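Acyl-CoA dehydrogenase (PDB 3OWA) probably catalyses the alpha,beta-dehydrogenation of acyl-CoA thioesters, using its bound flavin-adenine dinucleotide as the electron acceptor. Local coordinates at residues Val127-Lys135 with Val344-Ala352; Gln527-Glu538 with Pro575-Ile585. One frame throughout, in Å; residues are numbered along the deposited sequence.

Overall arrangement
Along the chain the two contacts come in series, interaction 1 closing before interaction 2 opens. Their centres are about 45 Å apart, on opposite sides of the chain's centre, and their nearest atoms are about 26 Å apart. Interaction 1 spans 208 residues, strands of the middle domain among them, and ties the N-terminal helical domain to the C-terminal helical domain. Interaction 2 is local, pairing helix 526-554 with the last helix, 578-592, beside the second subunit. Both border the long helix 305-336, reached by Val350 in interaction 1 and by Tyr531 and Lys582 in interaction 2. In interaction 1 it is thus segment 344-352 that meets this shared helix.

Interaction 1: Val127-Lys135 with Val344-Ala352; sequences VLFGNEEQK and VKDGKAVAA
Lys345 opens the contact through its carbonyl: the O accepts from Lys135 NZ at 2.8 Å and also from a water that bridges to Val127 O. Here the N-terminal helical domain of the acyl-CoA dehydrogenase fold meets its C-terminal helical domain, each side contributing two helices joined by a tight break. A bend at chi3 (-83°) turns the end of the Lys135 chain toward this carbonyl, which the ammonium meets tilted from the carbonyl plane. Lys345 lies on Glu87 and Tyr88, and Lys345 NZ stays 4.7 Å from Glu132 OE1, not in contact, though the charges may attract; that oxygen is hydrogen-bonded with Tyr88 OH.

Asp346 is the last residue of helix 341-346, and Asp346 OD1 accepts from Lys348 N at 2.8 Å in an Asx turn, on the anti side of the carboxylate and somewhat out of its plane. Gly347, with a positive phi of 97°, makes the break and takes the N-cap position of helix 348-355. The backbones come so close here that Gly347 CA lies 4.2 Å from Leu128 CA. Segment 127-135 is interrupted too, Gly130 leaving the helical path, and Asn131 and Gln134 form a capping box at the start of helix 132-144.

Past the turn, Val350 crosses Leu128 at about a right angle, presenting its CB to Leu128 CD2 at 3.8 Å, and also touches Phe332 and Met336. Ala351 receives the other branch of the same leucine, CD1, on its methyl. That methyl lies obliquely to the ring of Phe129, with Ala351 CB 3.9 Å from Phe129 CZ.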
loop_
_atom_site.group_PDB
_atom_site.type_symbol
_atom_site.label_atom_id
_atom_site.label_comp_id
_atom_site.label_asym_id
_atom_site.label_seq_id
_atom_site.Cartn_x
_atom_site.Cartn_y
_atom_site.Cartn_z
ATOM N N VAL A 127 -10.859 32.144 13.567
ATOM C CA VAL A 127 -12.064 31.781 14.309
ATOM C C VAL A 127 -11.768 31.499 15.795
ATOM O O VAL A 127 -12.463 32.004 16.684
ATOM C CB VAL A 127 -12.812 30.558 13.674
ATOM C CG1 VAL A 127 -14.022 30.140 14.554
ATOM C CG2 VAL A 127 -13.277 30.873 12.233
ATOM N N LEU A 128 -10.744 30.711 16.061
ATOM C CA LEU A 128 -10.476 30.232 17.405
ATOM C C LEU A 128 -9.573 31.140 18.211
ATOM O O LEU A 128 -9.715 31.200 19.433
ATOM C CB LEU A 128 -9.888 28.821 17.372
ATOM C CG LEU A 128 -10.795 27.782 16.702
ATOM C CD1 LEU A 128 -10.139 26.426 16.718
ATOM C CD2 LEU A 128 -12.150 27.692 17.370
ATOM N N PHE A 129 -8.637 31.827 17.553
ATOM C CA PHE A 129 -7.642 32.606 18.282
ATOM C C PHE A 129 -7.548 34.054 17.875
ATOM O O PHE A 129 -6.723 34.783 18.399
ATOM C CB PHE A 129 -6.277 31.924 18.191
ATOM C CG PHE A 129 -6.284 30.524 18.735
ATOM C CD1 PHE A 129 -6.336 30.308 20.120
ATOM C CD2 PHE A 129 -6.293 29.428 17.882
ATOM C CE1 PHE A 129 -6.365 29.029 20.641
ATOM C CE2 PHE A 129 -6.313 28.149 18.397
ATOM C CZ PHE A 129 -6.359 27.940 19.785
ATOM N N GLY A 130 -8.394 34.491 16.947
ATOM C CA GLY A 130 -8.380 35.912 16.552
ATOM C C GLY A 130 -8.996 36.790 17.643
ATOM O O GLY A 130 -9.892 36.341 18.366
ATOM N N ASN A 131 -8.526 38.037 17.766
ATOM C CA ASN A 131 -9.189 38.994 18.640
ATOM C C ASN A 131 -10.378 39.561 17.882
ATOM O O ASN A 131 -10.538 39.293 16.682
ATOM C CB ASN A 131 -8.248 40.110 19.117
ATOM C CG ASN A 131 -7.703 40.960 17.981
ATOM O OD1 ASN A 131 -8.401 41.287 17.021
ATOM N ND2 ASN A 131 -6.457 41.344 18.101
ATOM N N GLU A 132 -11.195 40.354 18.582
ATOM C CA GLU A 132 -12.457 40.825 18.048
ATOM C C GLU A 132 -12.262 41.551 16.736
ATOM O O GLU A 132 -13.038 41.365 15.797
ATOM C CB GLU A 132 -13.143 41.761 19.056
ATOM C CG GLU A 132 -14.550 42.219 18.648
ATOM C CD GLU A 132 -15.571 41.062 18.564
ATOM O OE1 GLU A 132 -15.280 39.931 19.025
ATOM O OE2 GLU A 132 -16.677 41.304 18.036
ATOM N N GLU A 133 -11.233 42.385 16.681
ATOM C CA GLU A 133 -10.940 43.186 15.508
ATOM C C GLU A 133 -10.534 42.305 14.306
ATOM O O GLU A 133 -10.997 42.502 13.188
ATOM C CB GLU A 133 -9.835 44.191 15.855
ATOM C CG GLU A 133 -9.438 45.100 14.727
ATOM C CD GLU A 133 -8.092 45.773 14.956
ATOM O OE1 GLU A 133 -7.195 45.142 15.573
ATOM O OE2 GLU A 133 -7.932 46.931 14.500
ATOM N N GLN A 134 -9.671 41.329 14.558
ATOM C CA GLN A 134 -9.261 40.368 13.523
ATOM C C GLN A 134 -10.455 39.557 13.002
ATOM O O GLN A 134 -10.616 39.406 11.811
ATOM C CB GLN A 134 -8.159 39.464 14.066
ATOM C CG GLN A 134 -6.849 40.219 14.355
ATOM C CD GLN A 134 -5.937 39.425 15.247
ATOM O OE1 GLN A 134 -6.390 38.549 16.008
ATOM N NE2 GLN A 134 -4.640 39.709 15.163
ATOM N N LYS A 135 -11.327 39.099 13.888
ATOM C CA LYS A 135 -12.489 38.357 13.435
ATOM C C LYS A 135 -13.434 39.180 12.586
ATOM O O LYS A 135 -13.848 38.726 11.523
ATOM C CB LYS A 135 -13.225 37.704 14.597
ATOM C CG LYS A 135 -12.336 36.754 15.378
ATOM C CD LYS A 135 -13.149 35.941 16.399
ATOM C CE LYS A 135 -13.358 36.731 17.676
ATOM N NZ LYS A 135 -13.831 35.879 18.771
ATOM N N VAL A 344 -18.606 30.290 22.867
ATOM C CA VAL A 344 -18.474 29.882 21.463
ATOM C C VAL A 344 -17.925 31.042 20.632
ATOM O O VAL A 344 -17.011 30.858 19.842
ATOM C CB VAL A 344 -19.812 29.371 20.861
ATOM C CG1 VAL A 344 -19.670 29.092 19.361
ATOM C CG2 VAL A 344 -20.289 28.135 21.585
ATOM N N LYS A 345 -18.478 32.233 20.843
ATOM C CA LYS A 345 -18.040 33.440 20.144
ATOM C C LYS A 345 -16.549 33.718 20.328
ATOM O O LYS A 345 -15.863 34.056 19.359
ATOM C CB LYS A 345 -18.846 34.650 20.633
ATOM C CG LYS A 345 -18.886 35.801 19.590
ATOM C CD LYS A 345 -19.392 37.122 20.277
ATOM C CE LYS A 345 -18.683 37.308 21.629
ATOM N NZ LYS A 345 -18.659 38.743 22.013
ATOM N N ASP A 346 -16.064 33.592 21.567
ATOM C CA ASP A 346 -14.648 33.818 21.855
ATOM C C ASP A 346 -13.749 32.774 21.190
ATOM O O ASP A 346 -12.700 33.134 20.657
ATOM C CB ASP A 346 -14.351 33.885 23.362
ATOM C CG ASP A 346 -12.840 33.799 23.667
ATOM O OD1 ASP A 346 -12.137 32.953 23.049
ATOM O OD2 ASP A 346 -12.342 34.569 24.517
ATOM N N GLY A 347 -14.127 31.495 21.232
ATOM C CA GLY A 347 -13.391 30.469 20.479
ATOM C C GLY A 347 -12.361 29.680 21.269
ATOM O O GLY A 347 -12.057 28.552 20.930
ATOM N N LYS A 348 -11.829 30.273 22.337
ATOM C CA LYS A 348 -10.929 29.543 23.222
ATOM C C LYS A 348 -11.595 28.266 23.770
ATOM O O LYS A 348 -10.968 27.200 23.809
ATOM C CB LYS A 348 -10.472 30.439 24.370
ATOM C CG LYS A 348 -9.190 29.990 25.017
ATOM C CD LYS A 348 -8.913 30.806 26.278
ATOM C CE LYS A 348 -7.983 30.034 27.206
ATOM N NZ LYS A 348 -8.680 28.866 27.829
ATOM N N ALA A 349 -12.862 28.365 24.163
ATOM C CA ALA A 349 -13.579 27.199 24.676
ATOM C C ALA A 349 -13.909 26.155 23.593
ATOM O O ALA A 349 -13.962 24.968 23.899
ATOM C CB ALA A 349 -14.844 27.608 25.452
ATOM N N VAL A 350 -14.146 26.596 22.353
ATOM C CA VAL A 350 -14.342 25.675 21.218
ATOM C C VAL A 350 -13.058 24.859 21.026
ATOM O O VAL A 350 -13.099 23.638 20.968
ATOM C CB VAL A 350 -14.734 26.407 19.888
ATOM C CG1 VAL A 350 -15.144 25.398 18.802
ATOM C CG2 VAL A 350 -15.853 27.431 20.109
ATOM N N ALA A 351 -11.920 25.538 20.973
ATOM C CA ALA A 351 -10.615 24.866 20.845
ATOM C C ALA A 351 -10.373 23.814 21.954
ATOM O O ALA A 351 -9.962 22.689 21.655
ATOM C CB ALA A 351 -9.472 25.897 20.787
ATOM N N ALA A 352 -10.648 24.174 23.213
ATOM C CA ALA A 352 -10.508 23.235 24.332
ATOM C C ALA A 352 -11.502 22.077 24.255
ATOM O O ALA A 352 -11.196 20.986 24.679
ATOM C CB ALA A 352 -10.628 23.961 25.666
HETATM O O HOH W 1 -15.325 32.571 16.962
#

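Interaction 2: Gln527-Glu538 with Pro575-Ile585; sequences QKVLYTEVFCQE and PLNVIPKKREI
Gln537 lays its carboxamide against the backbone of Leu576 and uses both ends of the group. Gln537 OE1 takes Leu576 N at 2.8 Å, in the carbonyl plane and on a lone pair, while Gln537 NE2 gives a nearly straight bond of 2.8 Å to Leu576 O. CG stands anti to the backbone N (chi1 178°), sending the chain out from the helix, and the paired bonds fix the rotation of the amide. NE2 also lies against Val578 CG1.

One turn back, Glu533 crosses Leu576 and Lys581 at about right angles. Its CB meets the CD1 methyl of Leu576, and Glu533 OE1 forms a salt bridge with Lys581 NZ at 3.0 Å, the ammonium sitting above the carboxylate plane. The bridge of Lys582 NZ to Glu538 OE1, 2.6 Å long, differs in using the syn lone pair; Asn313 is a second partner of that ammonium.

Alongside these polar pairs is a knobs-into-holes interface of the C-terminal helical region, where the helical segments 527-538 and 578-585 run roughly antiparallel, at 141° between their directions, with their axes 9.7 Å apart at closest approach. Val534 is one knob, set among Val578, Lys581, Lys582 and Ile585. Ile585 is the reciprocal knob, among Gln527, Leu530, Tyr531 and Val534. Ile585 CG2 approaches the edge of the Tyr531 ring, 3.5 Å from Tyr531 CE1, and Ile585 CG1 rests on Leu530 CB.

Leu530 lies across Glu584, with CD1 against the aliphatic CG. Arg583 of the same helix forms a salt bridge with Glu491 of the second subunit. Gln527 NE2 donates twice, to Ile585 O at 3.2 Å and to Tyr531 OH, a hydroxyl also bonded to Thr596 O.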
loop_
_atom_site.group_PDB
_atom_site.type_symbol
_atom_site.label_atom_id
_atom_site.label_comp_id
_atom_site.label_asym_id
_atom_site.label_seq_id
_atom_site.Cartn_x
_atom_site.Cartn_y
_atom_site.Cartn_z
ATOM N N GLN A 527 -26.262 -6.377 8.483
ATOM C CA GLN A 527 -25.000 -5.916 7.870
ATOM C C GLN A 527 -24.055 -5.323 8.927
ATOM O O GLN A 527 -22.880 -5.648 8.959
ATOM C CB GLN A 527 -25.304 -4.935 6.738
ATOM C CG GLN A 527 -24.133 -4.574 5.816
ATOM C CD GLN A 527 -23.782 -5.668 4.803
ATOM O OE1 GLN A 527 -24.239 -6.824 4.911
ATOM N NE2 GLN A 527 -22.952 -5.306 3.810
ATOM N N LYS A 528 -24.555 -4.480 9.819
ATOM C CA LYS A 528 -23.692 -3.977 10.886
ATOM C C LYS A 528 -23.128 -5.081 11.773
ATOM O O LYS A 528 -21.972 -5.013 12.176
ATOM C CB LYS A 528 -24.418 -2.968 11.760
ATOM C CG LYS A 528 -24.797 -1.702 11.050
ATOM C CD LYS A 528 -25.575 -0.798 11.972
ATOM C CE LYS A 528 -26.212 0.268 11.141
ATOM N NZ LYS A 528 -27.389 0.814 11.782
ATOM N N VAL A 529 -23.961 -6.075 12.108
ATOM C CA VAL A 529 -23.518 -7.162 12.977
ATOM C C VAL A 529 -22.362 -7.901 12.312
ATOM O O VAL A 529 -21.357 -8.193 12.959
ATOM C CB VAL A 529 -24.663 -8.146 13.327
ATOM C CG1 VAL A 529 -24.122 -9.486 13.876
ATOM C CG2 VAL A 529 -25.623 -7.518 14.318
ATOM N N LEU A 530 -22.531 -8.190 11.024
ATOM C CA LEU A 530 -21.529 -8.855 10.208
ATOM C C LEU A 530 -20.203 -8.086 10.129
ATOM O O LEU A 530 -19.158 -8.670 10.375
ATOM C CB LEU A 530 -22.098 -9.130 8.807
ATOM C CG LEU A 530 -23.146 -10.275 8.732
ATOM C CD1 LEU A 530 -23.715 -10.350 7.336
ATOM C CD2 LEU A 530 -22.588 -11.631 9.175
ATOM N N TYR A 531 -20.266 -6.789 9.828
ATOM C CA TYR A 531 -19.060 -5.946 9.779
ATOM C C TYR A 531 -18.360 -6.053 11.115
ATOM O O TYR A 531 -17.155 -6.213 11.173
ATOM C CB TYR A 531 -19.393 -4.458 9.569
ATOM C CG TYR A 531 -19.931 -4.033 8.219
ATOM C CD1 TYR A 531 -19.496 -4.647 7.042
ATOM C CD2 TYR A 531 -20.846 -2.986 8.122
ATOM C CE1 TYR A 531 -19.958 -4.229 5.810
ATOM C CE2 TYR A 531 -21.326 -2.552 6.872
ATOM C CZ TYR A 531 -20.892 -3.208 5.726
ATOM O OH TYR A 531 -21.349 -2.832 4.486
ATOM N N THR A 532 -19.153 -5.956 12.187
ATOM C CA THR A 532 -18.647 -5.951 13.559
ATOM C C THR A 532 -17.951 -7.245 13.964
ATOM O O THR A 532 -16.844 -7.190 14.525
ATOM C CB THR A 532 -19.777 -5.581 14.553
ATOM O OG1 THR A 532 -20.265 -4.289 14.194
ATOM C CG2 THR A 532 -19.260 -5.515 15.986
ATOM N N GLU A 533 -18.576 -8.394 13.673
ATOM C CA GLU A 533 -17.979 -9.705 13.974
ATOM C C GLU A 533 -16.642 -9.907 13.274
ATOM O O GLU A 533 -15.647 -10.330 13.878
ATOM C CB GLU A 533 -18.940 -10.819 13.553
ATOM C CG GLU A 533 -20.111 -10.962 14.516
ATOM C CD GLU A 533 -21.229 -11.836 13.984
ATOM O OE1 GLU A 533 -21.316 -12.053 12.747
ATOM O OE2 GLU A 533 -22.028 -12.316 14.818
ATOM N N VAL A 534 -16.640 -9.571 11.991
ATOM C CA VAL A 534 -15.511 -9.793 11.121
ATOM C C VAL A 534 -14.373 -8.818 11.488
ATOM O O VAL A 534 -13.227 -9.240 11.634
ATOM C CB VAL A 534 -15.985 -9.629 9.639
ATOM C CG1 VAL A 534 -14.882 -9.176 8.746
ATOM C CG2 VAL A 534 -16.645 -10.951 9.144
ATOM N N PHE A 535 -14.695 -7.539 11.669
ATOM C CA PHE A 535 -13.651 -6.557 11.985
ATOM C C PHE A 535 -13.037 -6.859 13.368
ATOM O O PHE A 535 -11.812 -6.825 13.538
ATOM C CB PHE A 535 -14.168 -5.101 11.945
ATOM C CG PHE A 535 -13.147 -4.097 12.411
ATOM C CD1 PHE A 535 -12.158 -3.662 11.553
ATOM C CD2 PHE A 535 -13.130 -3.647 13.733
ATOM C CE1 PHE A 535 -11.177 -2.765 11.980
ATOM C CE2 PHE A 535 -12.171 -2.758 14.187
ATOM C CZ PHE A 535 -11.194 -2.290 13.294
ATOM N N CYS A 536 -13.902 -7.129 14.337
ATOM C CA CYS A 536 -13.442 -7.406 15.703
ATOM C C CYS A 536 -12.497 -8.589 15.795
ATOM O O CYS A 536 -11.442 -8.500 16.428
ATOM C CB CYS A 536 -14.615 -7.576 16.653
ATOM S SG CYS A 536 -15.234 -5.976 17.162
ATOM N N GLN A 537 -12.858 -9.680 15.130
ATOM C CA GLN A 537 -12.020 -10.853 15.124
ATOM C C GLN A 537 -10.614 -10.523 14.621
ATOM O O GLN A 537 -9.609 -10.868 15.271
ATOM C CB GLN A 537 -12.644 -11.964 14.282
ATOM C CG GLN A 537 -11.765 -13.173 14.214
ATOM C CD GLN A 537 -12.547 -14.476 14.164
ATOM O OE1 GLN A 537 -13.319 -14.792 15.073
ATOM N NE2 GLN A 537 -12.345 -15.237 13.096
ATOM N N GLU A 538 -10.541 -9.862 13.463
ATOM C CA GLU A 538 -9.231 -9.537 12.889
ATOM C C GLU A 538 -8.443 -8.459 13.633
ATOM O O GLU A 538 -7.233 -8.590 13.788
ATOM C CB GLU A 538 -9.343 -9.212 11.394
ATOM C CG GLU A 538 -9.476 -10.501 10.525
ATOM C CD GLU A 538 -10.272 -10.297 9.217
ATOM O OE1 GLU A 538 -10.501 -11.282 8.466
ATOM O OE2 GLU A 538 -10.698 -9.153 8.948
ATOM N N PRO A 575 -13.088 -18.725 18.199
ATOM C CA PRO A 575 -13.016 -17.932 16.989
ATOM C C PRO A 575 -14.197 -18.227 16.058
ATOM O O PRO A 575 -14.771 -19.308 16.118
ATOM C CB PRO A 575 -11.685 -18.370 16.369
ATOM C CG PRO A 575 -11.513 -19.769 16.838
ATOM C CD PRO A 575 -12.040 -19.755 18.247
ATOM N N LEU A 576 -14.575 -17.239 15.251
ATOM C CA LEU A 576 -15.632 -17.372 14.253
ATOM C C LEU A 576 -15.064 -17.786 12.924
ATOM O O LEU A 576 -13.874 -17.593 12.665
ATOM C CB LEU A 576 -16.328 -16.037 14.046
ATOM C CG LEU A 576 -16.892 -15.319 15.268
ATOM C CD1 LEU A 576 -17.276 -13.895 14.855
ATOM C CD2 LEU A 576 -18.088 -16.095 15.857
ATOM N N ASN A 577 -15.925 -18.351 12.086
ATOM C CA ASN A 577 -15.627 -18.600 10.677
ATOM C C ASN A 577 -16.069 -17.386 9.846
ATOM O O ASN A 577 -17.258 -17.183 9.605
ATOM C CB ASN A 577 -16.344 -19.886 10.210
ATOM C CG ASN A 577 -16.113 -20.193 8.746
ATOM O OD1 ASN A 577 -15.224 -19.620 8.096
ATOM N ND2 ASN A 577 -16.925 -21.107 8.207
ATOM N N VAL A 578 -15.098 -16.577 9.415
ATOM C CA VAL A 578 -15.448 -15.288 8.807
ATOM C C VAL A 578 -15.689 -15.409 7.296
ATOM O O VAL A 578 -16.246 -14.490 6.665
ATOM C CB VAL A 578 -14.388 -14.186 9.100
ATOM C CG1 VAL A 578 -14.332 -13.882 10.598
ATOM C CG2 VAL A 578 -13.028 -14.574 8.548
ATOM N N ILE A 579 -15.294 -16.551 6.732
ATOM C CA ILE A 579 -15.319 -16.712 5.293
ATOM C C ILE A 579 -16.754 -16.596 4.755
ATOM O O ILE A 579 -16.998 -15.751 3.875
ATOM C CB ILE A 579 -14.479 -17.933 4.791
ATOM C CG1 ILE A 579 -12.978 -17.639 4.965
ATOM C CG2 ILE A 579 -14.767 -18.227 3.339
ATOM C CD1 ILE A 579 -12.054 -18.849 4.742
ATOM N N PRO A 580 -17.722 -17.365 5.323
ATOM C CA PRO A 580 -19.111 -17.177 4.875
ATOM C C PRO A 580 -19.709 -15.805 5.254
ATOM O O PRO A 580 -20.608 -15.302 4.563
ATOM C CB PRO A 580 -19.893 -18.314 5.588
ATOM C CG PRO A 580 -18.866 -19.307 5.990
ATOM C CD PRO A 580 -17.588 -18.524 6.231
ATOM N N LYS A 581 -19.252 -15.226 6.363
ATOM C CA LYS A 581 -19.698 -13.906 6.749
ATOM C C LYS A 581 -19.263 -12.833 5.743
ATOM O O LYS A 581 -20.024 -11.906 5.445
ATOM C CB LYS A 581 -19.215 -13.574 8.164
ATOM C CG LYS A 581 -19.805 -14.518 9.223
ATOM C CD LYS A 581 -19.446 -14.128 10.639
ATOM C CE LYS A 581 -20.226 -14.968 11.677
ATOM N NZ LYS A 581 -21.718 -14.793 11.538
ATOM N N LYS A 582 -18.044 -12.967 5.215
ATOM C CA LYS A 582 -17.538 -11.982 4.251
ATOM C C LYS A 582 -18.311 -12.135 2.952
ATOM O O LYS A 582 -18.591 -11.160 2.284
ATOM C CB LYS A 582 -16.025 -12.114 4.042
ATOM C CG LYS A 582 -15.227 -11.599 5.222
ATOM C CD LYS A 582 -13.728 -11.801 5.040
ATOM C CE LYS A 582 -12.987 -11.348 6.296
ATOM N NZ LYS A 582 -11.512 -11.247 6.116
ATOM N N ARG A 583 -18.697 -13.366 2.616
ATOM C CA ARG A 583 -19.502 -13.590 1.411
ATOM C C ARG A 583 -20.870 -12.981 1.592
ATOM O O ARG A 583 -21.450 -12.450 0.651
ATOM C CB ARG A 583 -19.648 -15.083 1.088
ATOM C CG ARG A 583 -18.314 -15.741 0.721
ATOM C CD ARG A 583 -18.527 -17.217 0.409
ATOM N NE ARG A 583 -17.315 -17.859 -0.117
ATOM C CZ ARG A 583 -17.346 -19.049 -0.725
ATOM N NH1 ARG A 583 -18.520 -19.668 -0.896
ATOM N NH2 ARG A 583 -16.228 -19.601 -1.191
ATOM N N GLU A 584 -21.397 -13.070 2.801
ATOM C CA GLU A 584 -22.684 -12.446 3.098
ATOM C C GLU A 584 -22.588 -10.906 3.048
ATOM O O GLU A 584 -23.438 -10.244 2.447
ATOM C CB GLU A 584 -23.185 -12.909 4.457
ATOM C CG GLU A 584 -24.658 -12.648 4.664
ATOM C CD GLU A 584 -25.247 -13.359 5.896
ATOM O OE1 GLU A 584 -24.582 -14.260 6.471
ATOM O OE2 GLU A 584 -26.370 -12.983 6.292
ATOM N N ILE A 585 -21.545 -10.344 3.663
ATOM C CA ILE A 585 -21.320 -8.887 3.571
ATOM C C ILE A 585 -21.307 -8.461 2.093
ATOM O O ILE A 585 -21.995 -7.520 1.692
ATOM C CB ILE A 585 -19.976 -8.467 4.251
ATOM C CG1 ILE A 585 -20.096 -8.566 5.779
ATOM C CG2 ILE A 585 -19.551 -7.048 3.800
ATOM C CD1 ILE A 585 -18.754 -8.715 6.549
#